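Local atomic coordinates of bacteriophage virulence determinant (PDB entry 6GGR), a protein that is probably a zinc-dependent protease effector of the PipA family, thought to cleave NF-kappaB subunits of the infected host cell. Residues L45-D57 / Y96-G110. Numbering follows the deposited sequence.
Sequences LAEYLISGPGGMD and YDQELHDVEQRWLLG
The pairing of I50 with W107 is a parallel beta bridge: the chain leaving helix 45-49 runs along the edge of strand 107-111, and shows how a short extended segment can border a small sheet. W107 straddles the opening rungs, its N donating to L49 O (2.9 Å) while its O accepts from S51 N (3.0 Å). A second pair forms around the corner at G52: L109 N donates to G52 O at 3.0 Å and L109 O receives G54 N. The bond from G54 N to L109 O is longer, 3.3 Å, and its donor stands 63° out of the carbonyl plane, so the ladder ends less regularly than it starts.

Side chains fill in around this frame. L49 has CG anti to its backbone N (chi1 -176°), which brings CD1 across both L100 CD1, at 3.8 Å, and CD1 of W107. Further along, I50 CG2 meets L109 CB diagonally, at 3.7 Å, and L108 lies against the bare backbone of G54. Beside the helices, Y96 CE1 sits over one face of the Y48 ring, 3.5 Å from Y48 CD2; the two rings meet obliquely, their planes 54° apart. On the more open side, S51 CB rests on R106 CB at 3.8 Å, whereas the modelled guanidinium position of R106 is doubtful.

Strand 107-111 thus has neighbours in 50-54 and in strand 132-135 of the same chain, the latter through backbone bonds of L108 and G110. Helix 160-173, which carries the zinc-binding H166 and H170, contributes L172 against L49 and L100 and A171 against W107, while helix 64-84 meets L45, A46 and P53.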
ATOM      1  N   LEU B  45       0.041  -4.482 -26.762  1.00 53.13           N
ATOM      2  CA  LEU B  45      -0.692  -4.678 -25.515  1.00 60.77           C
ATOM      3  C   LEU B  45      -0.735  -3.400 -24.687  1.00 60.25           C
ATOM      4  O   LEU B  45      -1.740  -3.114 -24.025  1.00 54.08           O
ATOM      5  CB  LEU B  45      -0.054  -5.806 -24.706  1.00 43.36           C
ATOM      6  CG  LEU B  45      -0.002  -7.182 -25.368  1.00 53.07           C
ATOM      7  CD1 LEU B  45       0.920  -8.100 -24.587  1.00 48.17           C
ATOM      8  CD2 LEU B  45      -1.387  -7.786 -25.466  1.00 57.42           C
ATOM      9  N   ALA B  46       0.354  -2.628 -24.692  1.00 60.03           N
ATOM     10  CA  ALA B  46       0.385  -1.383 -23.932  1.00 56.80           C
ATOM     11  C   ALA B  46      -0.717  -0.433 -24.390  1.00 56.64           C
ATOM     12  O   ALA B  46      -1.458   0.120 -23.568  1.00 56.92           O
ATOM     13  CB  ALA B  46       1.756  -0.723 -24.069  1.00 49.04           C
ATOM     14  N   GLU B  47      -0.830  -0.223 -25.705  1.00 53.77           N
ATOM     15  CA  GLU B  47      -1.903   0.614 -26.236  1.00 62.03           C
ATOM     16  C   GLU B  47      -3.271   0.049 -25.876  1.00 63.53           C
ATOM     17  O   GLU B  47      -4.220   0.805 -25.636  1.00 73.14           O
ATOM     18  CB  GLU B  47      -1.764   0.748 -27.753  1.00 67.03           C
ATOM     19  CG  GLU B  47      -0.860   1.889 -28.201  1.00 79.65           C
ATOM     20  CD  GLU B  47      -0.558   1.854 -29.687  1.00 99.23           C
ATOM     21  OE1 GLU B  47      -1.396   1.338 -30.458  1.00108.31           O
ATOM     22  OE2 GLU B  47       0.525   2.337 -30.085  1.00106.30           O
ATOM     23  N   TYR B  48      -3.392  -1.278 -25.835  1.00 60.81           N
ATOM     24  CA  TYR B  48      -4.671  -1.891 -25.492  1.00 63.27           C
ATOM     25  C   TYR B  48      -5.032  -1.659 -24.030  1.00 66.21           C
ATOM     26  O   TYR B  48      -6.217  -1.572 -23.693  1.00 60.86           O
ATOM     27  CB  TYR B  48      -4.637  -3.394 -25.787  1.00 56.72           C
ATOM     28  CG  TYR B  48      -4.396  -3.764 -27.242  1.00 57.89           C
ATOM     29  CD1 TYR B  48      -4.461  -2.810 -28.251  1.00 58.99           C
ATOM     30  CD2 TYR B  48      -4.109  -5.075 -27.603  1.00 59.93           C
ATOM     31  CE1 TYR B  48      -4.243  -3.149 -29.572  1.00 65.28           C
ATOM     32  CE2 TYR B  48      -3.890  -5.424 -28.924  1.00 58.34           C
ATOM     33  CZ  TYR B  48      -3.958  -4.456 -29.903  1.00 65.42           C
ATOM     34  OH  TYR B  48      -3.741  -4.790 -31.220  1.00 73.52           O
ATOM     35  N   LEU B  49      -4.035  -1.557 -23.151  1.00 51.72           N
ATOM     36  CA  LEU B  49      -4.294  -1.408 -21.724  1.00 53.56           C
ATOM     37  C   LEU B  49      -4.337   0.054 -21.287  1.00 55.38           C
ATOM     38  O   LEU B  49      -5.139   0.410 -20.418  1.00 57.37           O
ATOM     39  CB  LEU B  49      -3.229  -2.155 -20.917  1.00 47.23           C
ATOM     40  CG  LEU B  49      -3.400  -2.189 -19.395  1.00 45.61           C
ATOM     41  CD1 LEU B  49      -4.471  -3.187 -18.985  1.00 45.08           C
ATOM     42  CD2 LEU B  49      -2.080  -2.507 -18.710  1.00 42.81           C
ATOM     43  N   ILE B  50      -3.500   0.907 -21.875  1.00 63.34           N
ATOM     44  CA  ILE B  50      -3.293   2.274 -21.403  1.00 68.22           C
ATOM     45  C   ILE B  50      -3.796   3.254 -22.454  1.00 59.74           C
ATOM     46  O   ILE B  50      -3.445   3.144 -23.635  1.00 60.35           O
ATOM     47  CB  ILE B  50      -1.810   2.534 -21.086  1.00 61.16           C
ATOM     48  CG1 ILE B  50      -1.270   1.476 -20.115  1.00 57.05           C
ATOM     49  CG2 ILE B  50      -1.615   3.935 -20.525  1.00 55.51           C
ATOM     50  CD1 ILE B  50      -2.070   1.322 -18.832  1.00 53.54           C
ATOM     51  N   SER B  51      -4.600   4.225 -22.018  1.00 63.56           N
ATOM     52  CA  SER B  51      -5.045   5.306 -22.891  1.00 72.54           C
ATOM     53  C   SER B  51      -4.115   6.511 -22.807  1.00 75.85           C
ATOM     54  O   SER B  51      -3.668   7.028 -23.836  1.00 75.13           O
ATOM     55  CB  SER B  51      -6.469   5.736 -22.532  1.00 69.03           C
ATOM     56  OG  SER B  51      -6.507   6.361 -21.262  1.00 72.89           O
ATOM     57  N   GLY B  52      -3.831   6.973 -21.594  1.00 72.24           N
ATOM     58  CA  GLY B  52      -2.931   8.079 -21.388  1.00 76.45           C
ATOM     59  C   GLY B  52      -2.558   8.236 -19.930  1.00 70.73           C
ATOM     60  O   GLY B  52      -2.960   7.442 -19.073  1.00 63.30           O
ATOM     61  N   PRO B  53      -1.770   9.264 -19.621  1.00 67.16           N
ATOM     62  CA  PRO B  53      -1.416   9.522 -18.221  1.00 65.01           C
ATOM     63  C   PRO B  53      -2.626   9.966 -17.415  1.00 69.19           C
ATOM     64  O   PRO B  53      -3.581  10.540 -17.944  1.00 71.95           O
ATOM     65  CB  PRO B  53      -0.370  10.641 -18.306  1.00 66.39           C
ATOM     66  CG  PRO B  53      -0.032  10.806 -19.754  1.00 73.91           C
ATOM     67  CD  PRO B  53      -1.144  10.217 -20.551  1.00 69.31           C
ATOM     68  N   GLY B  54      -2.567   9.701 -16.111  1.00 71.80           N
ATOM     69  CA  GLY B  54      -3.636  10.079 -15.206  1.00 73.10           C
ATOM     70  C   GLY B  54      -3.531   9.381 -13.865  1.00 72.83           C
ATOM     71  O   GLY B  54      -3.440   8.150 -13.807  1.00 69.35           O
ATOM     72  N   GLY B  55      -3.553  10.154 -12.779  1.00 70.28           N
ATOM     73  CA  GLY B  55      -3.294   9.630 -11.458  1.00 66.38           C
ATOM     74  C   GLY B  55      -4.557   9.301 -10.679  1.00 65.58           C
ATOM     75  O   GLY B  55      -5.676   9.605 -11.084  1.00 73.81           O
ATOM     76  N   MET B  56      -4.344   8.660  -9.529  1.00 59.84           N
ATOM     77  CA  MET B  56      -5.446   8.356  -8.623  1.00 65.43           C
ATOM     78  C   MET B  56      -6.250   9.602  -8.281  1.00 70.08           C
ATOM     79  O   MET B  56      -7.471   9.524  -8.094  1.00 67.38           O
ATOM     80  CB  MET B  56      -4.902   7.726  -7.342  1.00 58.08           C
ATOM     81  CG  MET B  56      -4.277   6.368  -7.542  1.00 61.98           C
ATOM     82  SD  MET B  56      -5.526   5.113  -7.846  1.00 67.45           S
ATOM     83  CE  MET B  56      -4.497   3.697  -8.232  1.00 67.79           C
ATOM     84  N   ASP B  57      -5.588  10.754  -8.184  1.00 66.43           N
ATOM     85  CA  ASP B  57      -6.265  12.000  -7.860  1.00 70.79           C
ATOM     86  C   ASP B  57      -6.496  12.793  -9.136  1.00 82.62           C
ATOM     87  O   ASP B  57      -5.518  13.141  -9.815  1.00 73.67           O
ATOM     88  CB  ASP B  57      -5.438  12.816  -6.876  1.00 76.19           C
ATOM     89  CG  ASP B  57      -6.187  14.024  -6.350  1.00 75.35           C
ATOM     90  OD1 ASP B  57      -7.307  14.292  -6.836  1.00 78.70           O
ATOM     91  OD2 ASP B  57      -5.660  14.701  -5.443  1.00 75.72           O
ATOM     92  N   TYR B  96      -9.350  -8.174 -23.183  1.00 56.82           N
ATOM     93  CA  TYR B  96      -9.429  -7.503 -24.477  1.00 59.17           C
ATOM     94  C   TYR B  96     -10.836  -7.589 -25.054  1.00 63.86           C
ATOM     95  O   TYR B  96     -11.367  -6.596 -25.567  1.00 62.64           O
ATOM     96  CB  TYR B  96      -8.420  -8.100 -25.460  1.00 58.33           C
ATOM     97  CG  TYR B  96      -8.385  -7.361 -26.783  1.00 62.21           C
ATOM     98  CD1 TYR B  96      -7.583  -6.240 -26.953  1.00 58.55           C
ATOM     99  CD2 TYR B  96      -9.166  -7.776 -27.856  1.00 67.67           C
ATOM    100  CE1 TYR B  96      -7.550  -5.556 -28.158  1.00 66.17           C
ATOM    101  CE2 TYR B  96      -9.140  -7.098 -29.066  1.00 64.26           C
ATOM    102  CZ  TYR B  96      -8.331  -5.990 -29.209  1.00 70.01           C
ATOM    103  OH  TYR B  96      -8.307  -5.317 -30.412  1.00 67.28           O
ATOM    104  N   ASP B  97     -11.460  -8.768 -24.971  1.00 66.44           N
ATOM    105  CA  ASP B  97     -12.786  -8.948 -25.555  1.00 70.18           C
ATOM    106  C   ASP B  97     -13.830  -8.096 -24.843  1.00 75.94           C
ATOM    107  O   ASP B  97     -14.768  -7.598 -25.478  1.00 83.37           O
ATOM    108  CB  ASP B  97     -13.187 -10.423 -25.504  1.00 69.93           C
ATOM    109  CG  ASP B  97     -12.293 -11.306 -26.361  1.00 74.80           C
ATOM    110  OD1 ASP B  97     -11.790 -10.825 -27.398  1.00 77.68           O
ATOM    111  OD2 ASP B  97     -12.099 -12.486 -25.999  1.00 62.84           O
ATOM    112  N   GLN B  98     -13.692  -7.917 -23.529  1.00 70.98           N
ATOM    113  CA  GLN B  98     -14.716  -7.211 -22.765  1.00 74.49           C
ATOM    114  C   GLN B  98     -14.583  -5.698 -22.891  1.00 81.32           C
ATOM    115  O   GLN B  98     -15.585  -5.003 -23.092  1.00 94.15           O
ATOM    116  CB  GLN B  98     -14.649  -7.607 -21.288  1.00 66.02           C
ATOM    117  CG  GLN B  98     -14.793  -9.088 -21.032  1.00 71.38           C
ATOM    118  CD  GLN B  98     -15.969  -9.703 -21.768  1.00 86.53           C
ATOM    119  OE1 GLN B  98     -15.802 -10.322 -22.819  1.00107.24           O
ATOM    120  NE2 GLN B  98     -17.165  -9.537 -21.217  1.00 80.20           N
ATOM    121  N   GLU B  99     -13.363  -5.172 -22.775  1.00 69.90           N
ATOM    122  CA  GLU B  99     -13.188  -3.735 -22.601  1.00 71.61           C
ATOM    123  C   GLU B  99     -12.032  -3.189 -23.430  1.00 67.71           C
ATOM    124  O   GLU B  99     -12.196  -2.198 -24.148  1.00 71.47           O
ATOM    125  CB  GLU B  99     -12.953  -3.416 -21.124  1.00 76.85           C
ATOM    126  CG  GLU B  99     -13.944  -4.079 -20.176  1.00 95.96           C
ATOM    127  CD  GLU B  99     -13.695  -3.719 -18.726  1.00105.34           C
ATOM    128  OE1 GLU B  99     -12.562  -3.936 -18.245  1.00 98.80           O
ATOM    129  OE2 GLU B  99     -14.630  -3.217 -18.066  1.00109.63           O
ATOM    130  N   LEU B 100     -10.903  -3.858 -23.382  1.00 61.42           N
ATOM    131  CA  LEU B 100      -9.739  -3.202 -23.936  1.00 59.93           C
ATOM    132  C   LEU B 100      -9.844  -2.962 -25.413  1.00 67.58           C
ATOM    133  O   LEU B 100      -9.122  -2.167 -25.963  1.00 80.00           O
ATOM    134  CB  LEU B 100      -8.339  -3.784 -23.531  1.00 56.26           C
ATOM    135  CG  LEU B 100      -7.917  -3.696 -22.060  1.00 74.86           C
ATOM    136  CD1 LEU B 100      -6.613  -4.432 -21.825  1.00 91.33           C
ATOM    137  CD2 LEU B 100      -7.823  -2.256 -21.508  1.00 67.51           C
ATOM    138  N   HIS B 101     -10.674  -3.723 -26.094  1.00 72.81           N
ATOM    139  CA  HIS B 101     -10.778  -3.441 -27.518  1.00 65.73           C
ATOM    140  C   HIS B 101     -11.358  -2.054 -27.753  1.00 68.56           C
ATOM    141  O   HIS B 101     -11.092  -1.438 -28.791  1.00 69.91           O
ATOM    142  CB  HIS B 101     -11.635  -4.495 -28.205  1.00 67.41           C
ATOM    143  CG  HIS B 101     -13.063  -4.476 -27.768  1.00 70.12           C
ATOM    144  ND1 HIS B 101     -13.981  -3.574 -28.262  1.00 73.51           N
ATOM    145  CD2 HIS B 101     -13.728  -5.231 -26.863  1.00 70.01           C
ATOM    146  CE1 HIS B 101     -15.153  -3.785 -27.692  1.00 75.33           C
ATOM    147  NE2 HIS B 101     -15.026  -4.785 -26.837  1.00 82.27           N
ATOM    148  N   ASP B 102     -12.137  -1.554 -26.797  1.00 81.03           N
ATOM    149  CA  ASP B 102     -12.739  -0.232 -26.889  1.00 72.39           C
ATOM    150  C   ASP B 102     -11.717   0.823 -26.481  1.00 80.23           C
ATOM    151  O   ASP B 102     -11.225   0.814 -25.347  1.00 68.70           O
ATOM    152  CB  ASP B 102     -13.974  -0.162 -25.996  1.00 75.49           C
ATOM    153  CG  ASP B 102     -14.784   1.099 -26.209  1.00 77.41           C
ATOM    154  OD1 ASP B 102     -14.215   2.110 -26.674  1.00 77.80           O
ATOM    155  OD2 ASP B 102     -15.994   1.079 -25.906  1.00 79.68           O
ATOM    156  N   VAL B 103     -11.413   1.742 -27.400  1.00 88.80           N
ATOM    157  CA  VAL B 103     -10.412   2.770 -27.149  1.00 89.67           C
ATOM    158  C   VAL B 103     -10.789   3.650 -25.965  1.00 90.97           C
ATOM    159  O   VAL B 103      -9.920   4.317 -25.390  1.00 89.68           O
ATOM    160  CB  VAL B 103     -10.203   3.608 -28.430  1.00 96.48           C
ATOM    161  CG1 VAL B 103      -9.225   4.756 -28.192  1.00 92.30           C
ATOM    162  CG2 VAL B 103      -9.707   2.718 -29.571  1.00100.32           C
ATOM    163  N   GLU B 104     -12.064   3.667 -25.574  1.00 92.00           N
ATOM    164  CA  GLU B 104     -12.537   4.503 -24.477  1.00 93.38           C
ATOM    165  C   GLU B 104     -12.881   3.691 -23.231  1.00 88.41           C
ATOM    166  O   GLU B 104     -13.600   4.181 -22.353  1.00 90.29           O
ATOM    167  CB  GLU B 104     -13.742   5.330 -24.934  1.00101.44           C
ATOM    168  CG  GLU B 104     -13.364   6.575 -25.730  1.00110.12           C
ATOM    169  CD  GLU B 104     -12.817   7.690 -24.856  1.00121.30           C
ATOM    170  OE1 GLU B 104     -12.961   7.604 -23.617  1.00123.41           O
ATOM    171  OE2 GLU B 104     -12.239   8.651 -25.407  1.00127.27           O
ATOM    172  N   GLN B 105     -12.445   2.447 -23.218  1.00 85.23           N
ATOM    173  CA  GLN B 105     -12.516   1.632 -22.000  1.00 77.87           C
ATOM    174  C   GLN B 105     -11.091   1.328 -21.355  1.00 72.44           C
ATOM    175  O   GLN B 105     -11.016   0.454 -20.521  1.00 63.15           O
ATOM    176  CB  GLN B 105     -13.393   0.355 -22.156  1.00 69.36           C
ATOM    177  CG  GLN B 105     -14.900   0.590 -22.313  1.00 73.23           C
ATOM    178  CD  GLN B 105     -15.774  -0.715 -22.075  1.00 78.39           C
ATOM    179  OE1 GLN B 105     -16.137  -1.032 -20.952  1.00 80.49           O
ATOM    180  NE2 GLN B 105     -16.040  -1.485 -23.126  1.00 84.89           N
ATOM    181  N   ARG B 106     -10.061   2.006 -21.826  1.00 74.94           N
ATOM    182  CA  ARG B 106      -8.662   1.788 -21.383  1.00 73.49           C
ATOM    183  C   ARG B 106      -8.340   2.459 -20.008  1.00 70.91           C
ATOM    184  O   ARG B 106      -9.165   3.192 -19.481  1.00 61.81           O
ATOM    185  CB  ARG B 106      -7.601   2.121 -22.441  1.00 30.00           C
ATOM    186  CG  ARG B 106      -8.099   2.168 -23.863  1.00 30.00           C
ATOM    187  CD  ARG B 106      -8.053   0.830 -24.578  1.00 30.00           C
ATOM    188  NE  ARG B 106      -7.434   0.943 -25.894  1.00 30.00           N
ATOM    189  CZ  ARG B 106      -7.574   0.076 -26.880  1.00 30.00           C
ATOM    190  NH1 ARG B 106      -8.307  -1.005 -26.751  1.00 30.00           N
ATOM    191  NH2 ARG B 106      -6.942   0.290 -27.997  1.00 30.00           N
ATOM    192  N   TRP B 107      -7.162   2.184 -19.445  1.00 58.34           N
ATOM    193  CA  TRP B 107      -6.822   2.636 -18.066  1.00 55.80           C
ATOM    194  C   TRP B 107      -5.877   3.796 -18.125  1.00 64.96           C
ATOM    195  O   TRP B 107      -5.136   3.944 -19.062  1.00 57.44           O
ATOM    196  CB  TRP B 107      -6.192   1.492 -17.202  1.00 52.77           C
ATOM    197  CG  TRP B 107      -7.089   0.333 -16.965  1.00 61.17           C
ATOM    198  CD1 TRP B 107      -7.477  -0.573 -17.859  1.00 60.59           C
ATOM    199  CD2 TRP B 107      -7.676  -0.056 -15.729  1.00 62.84           C
ATOM    200  NE1 TRP B 107      -8.282  -1.485 -17.287  1.00 60.79           N
ATOM    201  CE2 TRP B 107      -8.421  -1.189 -15.968  1.00 60.49           C
ATOM    202  CE3 TRP B 107      -7.637   0.466 -14.441  1.00 60.59           C
ATOM    203  CZ2 TRP B 107      -9.122  -1.815 -14.988  1.00 53.45           C
ATOM    204  CZ3 TRP B 107      -8.331  -0.142 -13.483  1.00 52.51           C
ATOM    205  CH2 TRP B 107      -9.066  -1.268 -13.744  1.00 59.47           C
ATOM    206  N   LEU B 108      -5.979   4.655 -17.119  1.00 63.96           N
ATOM    207  CA  LEU B 108      -4.995   5.717 -16.951  1.00 61.85           C
ATOM    208  C   LEU B 108      -3.758   5.167 -16.257  1.00 55.17           C
ATOM    209  O   LEU B 108      -3.859   4.416 -15.282  1.00 56.09           O
ATOM    210  CB  LEU B 108      -5.582   6.865 -16.130  1.00 63.48           C
ATOM    211  CG  LEU B 108      -6.663   7.725 -16.793  1.00 61.30           C
ATOM    212  CD1 LEU B 108      -7.269   8.700 -15.792  1.00 77.25           C
ATOM    213  CD2 LEU B 108      -6.089   8.475 -17.984  1.00 61.79           C
ATOM    214  N   LEU B 109      -2.586   5.533 -16.766  1.00 51.10           N
ATOM    215  CA  LEU B 109      -1.324   5.121 -16.157  1.00 52.46           C
ATOM    216  C   LEU B 109      -0.873   6.215 -15.196  1.00 56.41           C
ATOM    217  O   LEU B 109      -0.422   7.282 -15.620  1.00 61.02           O
ATOM    218  CB  LEU B 109      -0.275   4.844 -17.229  1.00 54.57           C
ATOM    219  CG  LEU B 109       1.117   4.486 -16.699  1.00 52.67           C
ATOM    220  CD1 LEU B 109       1.061   3.250 -15.815  1.00 53.73           C
ATOM    221  CD2 LEU B 109       2.099   4.279 -17.840  1.00 56.76           C
ATOM    222  N   GLY B 110      -1.006   5.958 -13.895  1.00 54.11           N
ATOM    223  CA  GLY B 110      -0.510   6.878 -12.889  1.00 60.05           C
ATOM    224  C   GLY B 110       0.976   6.700 -12.650  1.00 63.00           C
ATOM    225  O   GLY B 110       1.393   6.265 -11.571  1.00 64.96           O
TER